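Local coordinates for protein titin (Homo sapiens, PDB 1WAA) that acts as a giant elastic filament of the muscle sarcomere, of which this is one immunoglobulin domain, probably contributing to passive elasticity, at residues Ile27-Pro32 against Ala80-Ala85. Residues are numbered along the deposited sequence; the frame is centred on the assembly and turned at random.
Unlike the reference sequence in segment 80-85: Thr82 (reference Ala).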
# COMPACT_ATOMS: atom_id res chain seq x y z
N ILE E 27 -15.47 -8.35 3.67
CA ILE E 27 -15.27 -8.45 5.13
C ILE E 27 -14.35 -7.35 5.61
O ILE E 27 -13.42 -6.97 4.90
CB ILE E 27 -14.73 -9.84 5.53
CG1 ILE E 27 -14.59 -9.98 7.05
CG2 ILE E 27 -13.41 -10.12 4.88
CD1 ILE E 27 -14.25 -11.37 7.48
N GLU E 28 -14.60 -6.84 6.81
CA GLU E 28 -13.77 -5.78 7.37
C GLU E 28 -13.08 -6.26 8.65
O GLU E 28 -13.74 -6.78 9.56
CB GLU E 28 -14.61 -4.54 7.66
CG GLU E 28 -13.79 -3.28 7.85
CD GLU E 28 -14.69 -2.08 8.08
OE1 GLU E 28 -14.72 -1.56 9.22
OE2 GLU E 28 -15.38 -1.67 7.12
N LEU E 29 -11.78 -6.05 8.74
CA LEU E 29 -11.02 -6.47 9.91
C LEU E 29 -10.81 -5.30 10.83
O LEU E 29 -11.07 -4.16 10.47
CB LEU E 29 -9.66 -7.03 9.47
CG LEU E 29 -9.53 -8.53 9.19
CD1 LEU E 29 -10.86 -9.26 8.96
CD2 LEU E 29 -8.56 -8.77 8.09
N SER E 30 -10.30 -5.59 12.02
CA SER E 30 -10.02 -4.57 13.04
C SER E 30 -8.76 -3.77 12.73
O SER E 30 -8.54 -2.72 13.34
CB SER E 30 -9.91 -5.23 14.42
OG SER E 30 -8.92 -6.24 14.39
N GLU E 31 -7.96 -4.26 11.78
CA GLU E 31 -6.63 -3.72 11.45
C GLU E 31 -6.36 -3.81 9.97
O GLU E 31 -6.79 -4.78 9.31
CB GLU E 31 -5.53 -4.51 12.18
CG GLU E 31 -5.54 -4.35 13.70
CD GLU E 31 -4.94 -3.00 14.18
OE1 GLU E 31 -5.30 -2.53 15.29
OE2 GLU E 31 -4.10 -2.41 13.44
N PRO E 32 -5.66 -2.79 9.43
CA PRO E 32 -5.29 -2.78 8.01
C PRO E 32 -4.09 -3.68 7.72
O PRO E 32 -3.36 -4.07 8.65
CB PRO E 32 -4.90 -1.31 7.77
CG PRO E 32 -4.43 -0.79 9.15
CD PRO E 32 -5.21 -1.58 10.16
N ALA E 80 -4.91 -14.24 10.04
CA ALA E 80 -4.27 -14.37 11.34
C ALA E 80 -5.16 -15.22 12.27
O ALA E 80 -5.15 -16.45 12.19
CB ALA E 80 -4.02 -12.99 11.95
N ASN E 81 -5.91 -14.52 13.11
CA ASN E 81 -6.81 -15.14 14.12
C ASN E 81 -8.30 -15.00 13.76
O ASN E 81 -9.16 -15.69 14.32
CB ASN E 81 -6.58 -14.45 15.46
CG ASN E 81 -6.12 -12.99 15.27
OD1 ASN E 81 -4.98 -12.64 15.54
N THR E 82 -8.59 -14.11 12.85
CA THR E 82 -9.97 -13.79 12.46
C THR E 82 -10.48 -14.70 11.35
O THR E 82 -9.81 -14.90 10.33
CB THR E 82 -10.00 -12.37 11.95
OG1 THR E 82 -9.76 -12.35 10.55
CG2 THR E 82 -8.93 -11.54 12.59
N LYS E 83 -11.68 -15.23 11.56
CA LYS E 83 -12.35 -16.09 10.57
C LYS E 83 -13.84 -15.71 10.43
O LYS E 83 -14.48 -15.26 11.39
CB LYS E 83 -12.21 -17.58 10.96
CG LYS E 83 -13.54 -18.35 10.93
CD LYS E 83 -13.53 -19.62 10.05
CE LYS E 83 -13.56 -19.31 8.54
NZ LYS E 83 -12.22 -19.14 7.95
N SER E 84 -14.33 -15.81 9.20
CA SER E 84 -15.73 -15.52 8.89
C SER E 84 -16.12 -16.44 7.75
O SER E 84 -15.27 -16.77 6.90
CB SER E 84 -15.89 -14.06 8.44
OG SER E 84 -17.24 -13.67 8.49
N ALA E 85 -17.39 -16.87 7.75
CA ALA E 85 -17.98 -17.66 6.67
C ALA E 85 -19.39 -17.17 6.38
O ALA E 85 -20.12 -16.77 7.29
CB ALA E 85 -18.01 -19.14 7.01
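Ile27 and Leu29 reach across the immunoglobulin beta-sandwich to Ser84 and Thr82, joining strand 23-29 of one sheet to strand 82-91 of the other. The backbones stay well apart, with CA atoms 8.0 Å from each other at Ile27 and Ser84, and no hydrogen bond spans the gap; side chains alone bridge the sheets, at one end of this I-set domain. Alternate residues do the work on both strands, whereas Glu28 turns to salt bridges with Lys10 and Lys59, and Lys83 and Ala85 point away from the interface. Ile27 is stretched out, CG1 anti to the backbone N (chi1 -177°) and chi2 also near 180°, which carries CD1 end-on to Ser84. Ile27 CD1 lies 3.3 Å from Ser84 CB, tighter than usual van der Waals contact, and 3.9 Å from Ser84 OG. That hydroxyl is hydrogen-bonded to the backbone N of Leu12, in the loop after strand 8-10. Leu29 and Thr82 meet at a slant. The leucine CB leaves the backbone at an angle to the facing strand; chi1 of -92° and chi2 of 18°, both off the staggered values, put CD1 as the methyl nearest Thr82. Thr82 is hydrogen-bonded through OG1 to the carbonyl O of Ala79; the same OG1 makes a van der Waals contact of 3.6 Å with Leu29 CD1.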